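PDB 7DVE: C-glycoside 3-oxidase from Microbacterium trichothecenolyticum, which uses FAD to oxidise the C3 hydroxyl of the sugar in C-glycosides such as isoorientin and mangiferin, passing the electrons to oxygen to give hydrogen peroxide. Local coordinates for residues A[38-43]-A[248-253]; A[113-118]-A[398-403]; A[175-180]-A[326-331]. All coordinates share one frame; numbering follows the deposited sequence.

Overall arrangement
Two of the three contacts touch the FAD; the third lies apart. Contact 1 lies at the adenosine end, where Glu41 grips the ribose. Contact 2 brings Ser118 to the same ribose; its centre is about 24 Å from that of contact 1, with nearest atoms about 5 Å apart. Contact 3 sits across the chain's centre from contact 1, their centres about 43 Å apart, and the side chain of Thr331 stays about 13 Å from the FAD. In sequence, contact 3 is nested within the loop closed by contact 2, whereas the segments of contact 1 alternate with those of both others.

Contact 1: A[38-43]-A[248-253]; sequences AMFEVG and AGVVVT. With FAD (flavin-adenine dinucleotide), chain C.
Val250 and Val252, two residues apart on one strand, both send a methyl group to the Phe40 ring. Their segment starts with a classic beta bulge, in which Ala248 and Gly249 together face Leu241 on the neighbouring strand 235-243. Val250 follows and touches the ring obliquely, its CG2 3.9 Å from CE2 of Phe40. Val251 turns to the other side of the sheet, against strands 235-243 and 260-264. Val252 makes a CH-pi contact: CG2 stands over the ring centre, 3.8 Å from the Phe40 centroid and 10° off the normal. Its chi1 of 177° sets CG2 beside the backbone N, from where it covers the face, while CG1 reaches Phe40 CD1. Phe40 ends the second strand of the five-stranded parallel sheet, in the Rossmann-type FAD-binding part of this GMC oxidoreductase, so its ring joins that sheet to the three-stranded antiparallel one carrying 248-253. Just beyond Phe40 the chain meets the cofactor. Glu41 takes both ribose hydroxyls, OE1 accepting from FAD O3B at 2.5 Å and OE2 from FAD O2B at 2.7 Å. The anti lone pair of OE2 also receives Gly43 N at 2.8 Å, and Ser17 OG hydrogen-bonds with OE1, so four hydrogen bonds hold the carboxylate, two to the ribose and two to the protein. A glutamine here would probably leave one ribose hydroxyl without its acceptor and, with the NH2 in place of OE2, would set it against Gly43 N-H. Val42 CG1 lies 3.5 Å from N3A of the FAD adenine.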
loop_
_atom_site.group_PDB
_atom_site.type_symbol
_atom_site.label_atom_id
_atom_site.label_comp_id
_atom_site.label_asym_id
_atom_site.label_seq_id
_atom_site.Cartn_x
_atom_site.Cartn_y
_atom_site.Cartn_z
ATOM N N ALA A 38 -16.714 -14.036 -3.488
ATOM C CA ALA A 38 -15.571 -14.934 -3.382
ATOM C C ALA A 38 -14.291 -14.128 -3.547
ATOM O O ALA A 38 -14.181 -13.318 -4.470
ATOM C CB ALA A 38 -15.643 -16.057 -4.422
ATOM N N MET A 39 -13.330 -14.346 -2.661
ATOM C CA MET A 39 -12.043 -13.666 -2.712
ATOM C C MET A 39 -10.969 -14.718 -2.929
ATOM O O MET A 39 -10.939 -15.720 -2.211
ATOM C CB MET A 39 -11.775 -12.878 -1.430
ATOM C CG MET A 39 -10.429 -12.175 -1.394
ATOM S SD MET A 39 -10.120 -11.310 0.185
ATOM C CE MET A 39 -10.679 -9.655 -0.203
ATOM N N PHE A 40 -10.121 -14.499 -3.937
ATOM C CA PHE A 40 -9.051 -15.406 -4.315
ATOM C C PHE A 40 -7.712 -14.713 -4.103
ATOM O O PHE A 40 -7.502 -13.594 -4.584
ATOM C CB PHE A 40 -9.223 -15.867 -5.764
ATOM C CG PHE A 40 -10.589 -16.421 -6.047
ATOM C CD1 PHE A 40 -10.910 -17.722 -5.689
ATOM C CD2 PHE A 40 -11.562 -15.633 -6.641
ATOM C CE1 PHE A 40 -12.173 -18.238 -5.926
ATOM C CE2 PHE A 40 -12.824 -16.136 -6.879
ATOM C CZ PHE A 40 -13.132 -17.446 -6.520
ATOM N N GLU A 41 -6.827 -15.378 -3.361
ATOM C CA GLU A 41 -5.509 -14.880 -3.001
ATOM C C GLU A 41 -4.494 -15.990 -3.239
ATOM O O GLU A 41 -4.666 -17.099 -2.725
ATOM C CB GLU A 41 -5.470 -14.435 -1.529
ATOM C CG GLU A 41 -4.085 -14.446 -0.927
ATOM C CD GLU A 41 -3.218 -13.339 -1.471
ATOM O OE1 GLU A 41 -3.637 -12.172 -1.415
ATOM O OE2 GLU A 41 -2.113 -13.641 -1.964
ATOM N N VAL A 42 -3.435 -15.690 -3.998
ATOM C CA VAL A 42 -2.488 -16.731 -4.398
ATOM C C VAL A 42 -1.577 -17.155 -3.241
ATOM O O VAL A 42 -1.168 -18.323 -3.161
ATOM C CB VAL A 42 -1.681 -16.250 -5.621
ATOM C CG1 VAL A 42 -0.889 -14.981 -5.299
ATOM C CG2 VAL A 42 -0.764 -17.351 -6.105
ATOM N N GLY A 43 -1.256 -16.235 -2.324
ATOM C CA GLY A 43 -0.388 -16.523 -1.196
ATOM C C GLY A 43 -1.063 -17.368 -0.132
ATOM O O GLY A 43 -2.282 -17.579 -0.150
ATOM N N ALA A 248 -17.091 -11.603 -16.964
ATOM C CA ALA A 248 -17.901 -12.804 -16.809
ATOM C C ALA A 248 -17.437 -13.736 -15.708
ATOM O O ALA A 248 -18.242 -14.552 -15.246
ATOM C CB ALA A 248 -17.959 -13.593 -18.124
ATOM N N GLY A 249 -16.186 -13.659 -15.272
ATOM C CA GLY A 249 -15.759 -14.506 -14.175
ATOM C C GLY A 249 -14.255 -14.470 -14.048
ATOM O O GLY A 249 -13.606 -13.547 -14.536
ATOM N N VAL A 250 -13.713 -15.504 -13.413
ATOM C CA VAL A 250 -12.272 -15.658 -13.261
ATOM C C VAL A 250 -11.923 -17.127 -13.429
ATOM O O VAL A 250 -12.754 -18.011 -13.214
ATOM C CB VAL A 250 -11.760 -15.128 -11.902
ATOM C CG1 VAL A 250 -11.803 -13.615 -11.878
ATOM C CG2 VAL A 250 -12.563 -15.722 -10.735
ATOM N N VAL A 251 -10.698 -17.378 -13.878
ATOM C CA VAL A 251 -10.105 -18.714 -13.898
ATOM C C VAL A 251 -9.173 -18.835 -12.701
ATOM O O VAL A 251 -8.245 -18.032 -12.540
ATOM C CB VAL A 251 -9.363 -18.988 -15.215
ATOM C CG1 VAL A 251 -9.117 -20.475 -15.386
ATOM C CG2 VAL A 251 -10.193 -18.484 -16.376
ATOM N N VAL A 252 -9.418 -19.840 -11.865
ATOM C CA VAL A 252 -8.727 -20.004 -10.593
ATOM C C VAL A 252 -7.992 -21.331 -10.614
ATOM O O VAL A 252 -8.589 -22.377 -10.883
ATOM C CB VAL A 252 -9.700 -19.950 -9.403
ATOM C CG1 VAL A 252 -8.943 -20.206 -8.114
ATOM C CG2 VAL A 252 -10.394 -18.613 -9.353
ATOM N N THR A 253 -6.708 -21.287 -10.312
ATOM C CA THR A 253 -5.916 -22.484 -10.109
ATOM C C THR A 253 -5.680 -22.675 -8.619
ATOM O O THR A 253 -5.275 -21.736 -7.919
ATOM C CB THR A 253 -4.590 -22.381 -10.855
ATOM O OG1 THR A 253 -4.805 -21.687 -12.093
ATOM C CG2 THR A 253 -4.042 -23.760 -11.134
HETATM P PA FAD C . -1.303 -5.622 -1.823
HETATM O O1A FAD C . -0.073 -6.014 -2.553
HETATM O O2A FAD C . -1.180 -5.092 -0.446
HETATM O O5B FAD C . -2.194 -6.965 -1.881
HETATM C C5B FAD C . -2.470 -7.564 -3.150
HETATM C C4B FAD C . -2.700 -9.044 -2.980
HETATM O O4B FAD C . -3.043 -9.539 -4.308
HETATM C C3B FAD C . -1.395 -9.768 -2.591
HETATM O O3B FAD C . -1.657 -10.571 -1.423
HETATM C C2B FAD C . -1.160 -10.657 -3.822
HETATM O O2B FAD C . -0.611 -11.928 -3.465
HETATM C C1B FAD C . -2.564 -10.875 -4.348
HETATM N N9A FAD C . -2.535 -11.324 -5.788
HETATM C C8A FAD C . -1.841 -10.653 -6.721
HETATM N N7A FAD C . -2.006 -11.269 -7.896
HETATM C C5A FAD C . -2.794 -12.329 -7.703
HETATM C C6A FAD C . -3.265 -13.247 -8.558
HETATM N N6A FAD C . -2.889 -13.116 -9.830
HETATM N N1A FAD C . -4.077 -14.248 -8.167
HETATM C C2A FAD C . -4.428 -14.317 -6.818
HETATM N N3A FAD C . -3.933 -13.335 -5.939
HETATM C C4A FAD C . -3.128 -12.363 -6.399
HETATM N N1 FAD C . 1.828 1.936 2.735
HETATM C C2 FAD C . 1.309 3.072 3.331
HETATM O O2 FAD C . 0.332 3.598 2.810
HETATM N N3 FAD C . 1.905 3.602 4.487
HETATM C C4 FAD C . 3.009 2.945 5.075
HETATM O O4 FAD C . 3.510 3.406 6.105
HETATM C C4X FAD C . 3.517 1.803 4.464
HETATM N N5 FAD C . 4.608 1.156 4.941
HETATM C C5X FAD C . 4.984 -0.034 4.389
HETATM C C6 FAD C . 6.025 -0.795 4.955
HETATM C C7 FAD C . 6.391 -2.037 4.449
HETATM C C7M FAD C . 7.535 -2.854 5.102
HETATM C C8 FAD C . 5.713 -2.547 3.340
HETATM C C8M FAD C . 6.110 -3.920 2.766
HETATM C C9 FAD C . 4.681 -1.794 2.762
HETATM C C9A FAD C . 4.313 -0.536 3.273
HETATM N N10 FAD C . 3.330 0.202 2.709
HETATM C C10 FAD C . 2.907 1.319 3.303
HETATM C "C1'" FAD C . 2.652 -0.189 1.440
HETATM C "C2'" FAD C . 1.313 -0.917 1.612
HETATM O "O2'" FAD C . 1.568 -2.203 2.202
HETATM C "C3'" FAD C . 0.576 -1.037 0.236
HETATM O "O3'" FAD C . 0.309 0.270 -0.290
HETATM C "C4'" FAD C . -0.784 -1.720 0.390
HETATM O "O4'" FAD C . -0.608 -3.006 0.966
HETATM C "C5'" FAD C . -1.468 -1.881 -0.995
HETATM O "O5'" FAD C . -2.638 -2.715 -0.882
HETATM P P FAD C . -3.268 -3.549 -2.118
HETATM O O1P FAD C . -4.317 -4.506 -1.670
HETATM O O2P FAD C . -3.603 -2.533 -3.138
HETATM O O3P FAD C . -2.135 -4.553 -2.688
#

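Contact 2: A[113-118]-A[398-403]; sequences PVAAFS and MQLHYT. With FAD (flavin-adenine dinucleotide), chain C.
The segment leading to the FAD-binding Ser118 meets strand 396-401 here in this GMC oxidoreductase, with Phe117 and Met398 forming a Met-aromatic contact. The Met398 sulfur comes to the far end of the phenylalanine, SD lying 3.9 Å from Phe117 CZ. Measured from the ring centroid it is 5.1 Å away and 69° off the normal, an oblique approach. The two side chains advance from opposite directions, and the methionine chain is extended past CG (chi2 173°), which carries SD and CE to the ring; CE stands 4.1 Å from Phe117 CE2. Two residues back from Phe117 and two on from Met398, Ala115 CB touches Leu400 CD1 at 3.8 Å. The alternation puts both pairs on the facing sides of the two segments, and all four side chains are buried. Directly after Phe117, the Ser118 carbonyl O comes to 3.3 Å from FAD O2B and accepts a hydrogen bond from Arg276, while Ser118 OG hydrogen-bonds with the Gly96 carbonyl. Around the contact, Phe117 also meets the Tyr98 ring on strand 98-99, helix 276-283 lies against both Phe117 and Met398 through Arg276, and strand 382-386 packs Val383 on Met398 and Leu400.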
loop_
_atom_site.group_PDB
_atom_site.type_symbol
_atom_site.label_atom_id
_atom_site.label_comp_id
_atom_site.label_asym_id
_atom_site.label_seq_id
_atom_site.Cartn_x
_atom_site.Cartn_y
_atom_site.Cartn_z
ATOM N N PRO A 113 14.940 -1.008 -9.456
ATOM C CA PRO A 113 15.686 -2.233 -9.086
ATOM C C PRO A 113 15.077 -3.011 -7.928
ATOM O O PRO A 113 15.097 -4.247 -7.973
ATOM C CB PRO A 113 17.105 -1.718 -8.759
ATOM C CG PRO A 113 17.129 -0.247 -9.046
ATOM C CD PRO A 113 15.839 0.130 -9.743
ATOM N N VAL A 114 14.496 -2.346 -6.918
ATOM C CA VAL A 114 13.904 -3.071 -5.793
ATOM C C VAL A 114 12.370 -2.978 -5.751
ATOM O O VAL A 114 11.766 -3.023 -4.670
ATOM C CB VAL A 114 14.507 -2.592 -4.451
ATOM C CG1 VAL A 114 15.995 -2.942 -4.383
ATOM C CG2 VAL A 114 14.256 -1.092 -4.234
ATOM N N ALA A 115 11.722 -2.871 -6.906
ATOM C CA ALA A 115 10.285 -3.125 -6.982
ATOM C C ALA A 115 9.971 -4.460 -6.329
ATOM O O ALA A 115 10.579 -5.476 -6.672
ATOM C CB ALA A 115 9.817 -3.135 -8.445
ATOM N N ALA A 116 9.014 -4.461 -5.384
ATOM C CA ALA A 116 8.765 -5.627 -4.545
ATOM C C ALA A 116 7.282 -5.987 -4.508
ATOM O O ALA A 116 6.418 -5.223 -4.940
ATOM C CB ALA A 116 9.298 -5.411 -3.124
ATOM N N PHE A 117 7.010 -7.190 -3.986
ATOM C CA PHE A 117 5.677 -7.762 -3.879
ATOM C C PHE A 117 5.583 -8.548 -2.579
ATOM O O PHE A 117 6.603 -8.923 -1.994
ATOM C CB PHE A 117 5.352 -8.717 -5.035
ATOM C CG PHE A 117 5.802 -8.235 -6.383
ATOM C CD1 PHE A 117 7.092 -8.497 -6.833
ATOM C CD2 PHE A 117 4.928 -7.556 -7.213
ATOM C CE1 PHE A 117 7.508 -8.072 -8.045
ATOM C CE2 PHE A 117 5.348 -7.117 -8.465
ATOM C CZ PHE A 117 6.640 -7.382 -8.878
ATOM N N SER A 118 4.346 -8.829 -2.160
ATOM C CA SER A 118 4.029 -9.792 -1.104
ATOM C C SER A 118 2.938 -10.732 -1.607
ATOM O O SER A 118 1.998 -10.297 -2.267
ATOM C CB SER A 118 3.533 -9.119 0.198
ATOM O OG SER A 118 4.567 -8.416 0.854
ATOM N N MET A 398 7.192 -9.579 -16.485
ATOM C CA MET A 398 7.237 -8.123 -16.527
ATOM C C MET A 398 8.597 -7.601 -16.958
ATOM O O MET A 398 9.648 -8.152 -16.612
ATOM C CB MET A 398 6.890 -7.485 -15.169
ATOM C CG MET A 398 5.853 -8.180 -14.323
ATOM S SD MET A 398 5.731 -7.411 -12.688
ATOM C CE MET A 398 4.009 -7.783 -12.310
ATOM N N GLN A 399 8.547 -6.510 -17.710
ATOM C CA GLN A 399 9.691 -5.667 -18.003
ATOM C C GLN A 399 9.310 -4.275 -17.529
ATOM O O GLN A 399 8.215 -3.791 -17.832
ATOM C CB GLN A 399 10.048 -5.672 -19.499
ATOM C CG GLN A 399 11.098 -4.645 -19.859
ATOM C CD GLN A 399 12.447 -4.969 -19.223
ATOM O OE1 GLN A 399 12.878 -6.129 -19.239
ATOM N NE2 GLN A 399 13.119 -3.952 -18.656
ATOM N N LEU A 400 10.173 -3.668 -16.730
ATOM C CA LEU A 400 9.912 -2.368 -16.134
ATOM C C LEU A 400 10.682 -1.311 -16.913
ATOM O O LEU A 400 11.889 -1.459 -17.147
ATOM C CB LEU A 400 10.312 -2.355 -14.655
ATOM C CG LEU A 400 9.436 -3.124 -13.643
ATOM C CD1 LEU A 400 9.818 -2.769 -12.201
ATOM C CD2 LEU A 400 7.953 -2.898 -13.886
ATOM N N HIS A 401 9.980 -0.256 -17.329
ATOM C CA HIS A 401 10.579 0.879 -18.019
ATOM C C HIS A 401 10.431 2.100 -17.119
ATOM O O HIS A 401 9.310 2.486 -16.777
ATOM C CB HIS A 401 9.908 1.132 -19.370
ATOM C CG HIS A 401 10.131 0.053 -20.388
ATOM N ND1 HIS A 401 11.202 0.063 -21.254
ATOM C CD2 HIS A 401 9.385 -1.026 -20.727
ATOM C CE1 HIS A 401 11.128 -0.981 -22.060
ATOM N NE2 HIS A 401 10.035 -1.659 -21.763
ATOM N N TYR A 402 11.549 2.724 -16.766
ATOM C CA TYR A 402 11.490 3.770 -15.757
ATOM C C TYR A 402 12.691 4.688 -15.894
ATOM O O TYR A 402 13.840 4.234 -15.844
ATOM C CB TYR A 402 11.447 3.169 -14.372
ATOM C CG TYR A 402 10.836 4.062 -13.329
ATOM C CD1 TYR A 402 9.452 4.249 -13.260
ATOM C CD2 TYR A 402 11.639 4.717 -12.399
ATOM C CE1 TYR A 402 8.896 5.062 -12.291
ATOM C CE2 TYR A 402 11.092 5.536 -11.442
ATOM C CZ TYR A 402 9.722 5.701 -11.380
ATOM O OH TYR A 402 9.185 6.515 -10.404
ATOM N N THR A 403 12.418 5.976 -16.038
ATOM C CA THR A 403 13.445 6.984 -16.211
ATOM C C THR A 403 13.152 8.149 -15.272
ATOM O O THR A 403 11.998 8.538 -15.081
ATOM C CB THR A 403 13.535 7.454 -17.694
ATOM O OG1 THR A 403 12.236 7.863 -18.190
ATOM C CG2 THR A 403 14.081 6.328 -18.575
HETATM P PA FAD C . -1.303 -5.622 -1.823
HETATM O O1A FAD C . -0.073 -6.014 -2.553
HETATM O O2A FAD C . -1.180 -5.092 -0.446
HETATM O O5B FAD C . -2.194 -6.965 -1.881
HETATM C C5B FAD C . -2.470 -7.564 -3.150
HETATM C C4B FAD C . -2.700 -9.044 -2.980
HETATM O O4B FAD C . -3.043 -9.539 -4.308
HETATM C C3B FAD C . -1.395 -9.768 -2.591
HETATM O O3B FAD C . -1.657 -10.571 -1.423
HETATM C C2B FAD C . -1.160 -10.657 -3.822
HETATM O O2B FAD C . -0.611 -11.928 -3.465
HETATM C C1B FAD C . -2.564 -10.875 -4.348
HETATM N N9A FAD C . -2.535 -11.324 -5.788
HETATM C C8A FAD C . -1.841 -10.653 -6.721
HETATM N N7A FAD C . -2.006 -11.269 -7.896
HETATM C C5A FAD C . -2.794 -12.329 -7.703
HETATM C C6A FAD C . -3.265 -13.247 -8.558
HETATM N N6A FAD C . -2.889 -13.116 -9.830
HETATM N N1A FAD C . -4.077 -14.248 -8.167
HETATM C C2A FAD C . -4.428 -14.317 -6.818
HETATM N N3A FAD C . -3.933 -13.335 -5.939
HETATM C C4A FAD C . -3.128 -12.363 -6.399
HETATM N N1 FAD C . 1.828 1.936 2.735
HETATM C C2 FAD C . 1.309 3.072 3.331
HETATM O O2 FAD C . 0.332 3.598 2.810
HETATM N N3 FAD C . 1.905 3.602 4.487
HETATM C C4 FAD C . 3.009 2.945 5.075
HETATM O O4 FAD C . 3.510 3.406 6.105
HETATM C C4X FAD C . 3.517 1.803 4.464
HETATM N N5 FAD C . 4.608 1.156 4.941
HETATM C C5X FAD C . 4.984 -0.034 4.389
HETATM C C6 FAD C . 6.025 -0.795 4.955
HETATM C C7 FAD C . 6.391 -2.037 4.449
HETATM C C7M FAD C . 7.535 -2.854 5.102
HETATM C C8 FAD C . 5.713 -2.547 3.340
HETATM C C8M FAD C . 6.110 -3.920 2.766
HETATM C C9 FAD C . 4.681 -1.794 2.762
HETATM C C9A FAD C . 4.313 -0.536 3.273
HETATM N N10 FAD C . 3.330 0.202 2.709
HETATM C C10 FAD C . 2.907 1.319 3.303
HETATM C "C1'" FAD C . 2.652 -0.189 1.440
HETATM C "C2'" FAD C . 1.313 -0.917 1.612
HETATM O "O2'" FAD C . 1.568 -2.203 2.202
HETATM C "C3'" FAD C . 0.576 -1.037 0.236
HETATM O "O3'" FAD C . 0.309 0.270 -0.290
HETATM C "C4'" FAD C . -0.784 -1.720 0.390
HETATM O "O4'" FAD C . -0.608 -3.006 0.966
HETATM C "C5'" FAD C . -1.468 -1.881 -0.995
HETATM O "O5'" FAD C . -2.638 -2.715 -0.882
HETATM P P FAD C . -3.268 -3.549 -2.118
HETATM O O1P FAD C . -4.317 -4.506 -1.670
HETATM O O2P FAD C . -3.603 -2.533 -3.138
HETATM O O3P FAD C . -2.135 -4.553 -2.688
#

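Contact 3: A[175-180]-A[326-331]; sequences GIVRER and EYTGVT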
loop_
_atom_site.group_PDB
_atom_site.type_symbol
_atom_site.label_atom_id
_atom_site.label_comp_id
_atom_site.label_asym_id
_atom_site.label_seq_id
_atom_site.Cartn_x
_atom_site.Cartn_y
_atom_site.Cartn_z
ATOM N N GLY A 175 5.489 13.854 21.871
ATOM C CA GLY A 175 5.517 15.254 21.524
ATOM C C GLY A 175 6.887 15.889 21.371
ATOM O O GLY A 175 6.959 17.037 20.916
ATOM N N ILE A 176 7.970 15.195 21.729
ATOM C CA ILE A 176 9.300 15.800 21.651
ATOM C C ILE A 176 9.660 16.123 20.205
ATOM O O ILE A 176 10.155 17.213 19.890
ATOM C CB ILE A 176 10.352 14.871 22.282
ATOM C CG1 ILE A 176 10.137 14.766 23.789
ATOM C CG2 ILE A 176 11.741 15.407 22.006
ATOM C CD1 ILE A 176 11.224 13.976 24.488
ATOM N N VAL A 177 9.429 15.169 19.304
ATOM C CA VAL A 177 9.820 15.342 17.911
ATOM C C VAL A 177 8.972 16.421 17.260
ATOM O O VAL A 177 9.490 17.311 16.566
ATOM C CB VAL A 177 9.706 14.005 17.165
ATOM C CG1 VAL A 177 9.745 14.221 15.651
ATOM C CG2 VAL A 177 10.805 13.089 17.614
ATOM N N ARG A 178 7.656 16.352 17.489
ATOM C CA ARG A 178 6.719 17.343 16.965
ATOM C C ARG A 178 7.055 18.745 17.469
ATOM O O ARG A 178 7.030 19.710 16.701
ATOM C CB ARG A 178 5.292 16.927 17.348
ATOM C CG ARG A 178 4.194 17.629 16.587
ATOM C CD ARG A 178 2.803 17.080 16.947
ATOM N NE ARG A 178 2.354 17.377 18.311
ATOM C CZ ARG A 178 2.343 16.503 19.314
ATOM N NH1 ARG A 178 2.882 15.293 19.193
ATOM N NH2 ARG A 178 1.784 16.853 20.473
ATOM N N GLU A 179 7.410 18.866 18.747
ATOM C CA GLU A 179 7.811 20.155 19.313
ATOM C C GLU A 179 9.036 20.713 18.599
ATOM O O GLU A 179 9.069 21.889 18.191
ATOM C CB GLU A 179 8.131 19.972 20.793
ATOM C CG GLU A 179 7.461 20.901 21.748
ATOM C CD GLU A 179 7.807 20.528 23.189
ATOM O OE1 GLU A 179 7.255 21.162 24.128
ATOM O OE2 GLU A 179 8.654 19.619 23.371
ATOM N N ARG A 180 10.071 19.880 18.466
ATOM C CA ARG A 180 11.318 20.346 17.878
ATOM C C ARG A 180 11.133 20.726 16.413
ATOM O O ARG A 180 11.720 21.708 15.944
ATOM C CB ARG A 180 12.393 19.283 18.060
ATOM C CG ARG A 180 12.909 19.257 19.477
ATOM C CD ARG A 180 13.814 18.076 19.739
ATOM N NE ARG A 180 13.912 17.832 21.169
ATOM C CZ ARG A 180 14.940 17.238 21.756
ATOM N NH1 ARG A 180 15.960 16.768 21.051
ATOM N NH2 ARG A 180 14.944 17.109 23.081
ATOM N N GLU A 326 6.796 1.857 22.532
ATOM C CA GLU A 326 6.148 3.157 22.622
ATOM C C GLU A 326 7.230 4.138 23.009
ATOM O O GLU A 326 7.431 4.405 24.193
ATOM C CB GLU A 326 4.969 3.116 23.609
ATOM C CG GLU A 326 3.903 2.116 23.074
ATOM C CD GLU A 326 2.612 2.078 23.848
ATOM O OE1 GLU A 326 2.255 3.082 24.493
ATOM O OE2 GLU A 326 1.950 1.022 23.800
ATOM N N TYR A 327 7.942 4.641 22.005
ATOM C CA TYR A 327 8.955 5.660 22.236
ATOM C C TYR A 327 8.443 6.974 21.662
ATOM O O TYR A 327 7.500 7.539 22.217
ATOM C CB TYR A 327 10.318 5.241 21.652
ATOM C CG TYR A 327 10.865 3.973 22.303
ATOM C CD1 TYR A 327 10.949 3.852 23.689
ATOM C CD2 TYR A 327 11.284 2.896 21.537
ATOM C CE1 TYR A 327 11.427 2.697 24.279
ATOM C CE2 TYR A 327 11.768 1.739 22.126
ATOM C CZ TYR A 327 11.835 1.645 23.482
ATOM O OH TYR A 327 12.303 0.485 24.048
ATOM N N THR A 328 9.029 7.470 20.575
ATOM C CA THR A 328 8.646 8.777 20.053
ATOM C C THR A 328 7.470 8.720 19.088
ATOM O O THR A 328 6.921 9.773 18.755
ATOM C CB THR A 328 9.827 9.471 19.332
ATOM O OG1 THR A 328 10.327 8.631 18.288
ATOM C CG2 THR A 328 10.950 9.828 20.296
ATOM N N GLY A 329 7.068 7.540 18.625
ATOM C CA GLY A 329 5.949 7.473 17.703
ATOM C C GLY A 329 6.345 7.788 16.268
ATOM O O GLY A 329 7.467 7.511 15.816
ATOM N N VAL A 330 5.382 8.360 15.540
ATOM C CA VAL A 330 5.534 8.751 14.143
ATOM C C VAL A 330 4.955 10.156 13.998
ATOM O O VAL A 330 3.802 10.398 14.372
ATOM C CB VAL A 330 4.828 7.768 13.177
ATOM C CG1 VAL A 330 5.130 8.107 11.724
ATOM C CG2 VAL A 330 5.235 6.318 13.460
ATOM N N THR A 331 5.764 11.073 13.488
ATOM C CA THR A 331 5.360 12.423 13.144
ATOM C C THR A 331 5.319 12.600 11.628
ATOM O O THR A 331 6.146 12.043 10.884
ATOM C CB THR A 331 6.320 13.457 13.737
ATOM O OG1 THR A 331 6.389 13.300 15.147
ATOM C CG2 THR A 331 5.868 14.875 13.421
#
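Val177, on the first turn of helix 176-183, fits its two methyl groups between Thr328 and Thr331 of the segment that leads into strand 330-333. The helix is entered through Gly175, which occupies the N-cap position; its phi of 88° would jam a CB against the preceding carbonyl oxygen, which explains the glycine. Its own carbonyl accepts from Glu179 N at 2.9 Å, a helical i to i+4 bond. Ile176 comes next and touches Met307 on strand 300-307, as do Val177 and Thr328. Val177 then carries the contact. Its CG1 is anti to the backbone N (chi1 165°), which takes this methyl to Thr331, 3.5 Å from OG1 and 4.0 Å from CB. The other branch, CG2, lies beside the backbone N and reaches Thr328 CB at 4.1 Å. The valine stands roughly perpendicular to the Thr328 side chain but runs antiparallel alongside that of Thr331. Arg178 adds a looser approach, its CB 4.4 Å from Thr331 OG1, and its side chain also touches Val195, as Thr331 does. Further along, Arg180 ties the helix to Arg308 and Ile426, its NH1 hydrogen-bonding to both carbonyls. On the other segment, Thr331 is held in the antiparallel sheet through backbone bonding with Val345, and Val345 also touches Val177. What joins helix and sheet here is therefore methyl against methyl-bearing carbon and hydroxyl oxygen; with no polar bond linking these two segments, their fit depends on shape and van der Waals contact rather than on directed bonding.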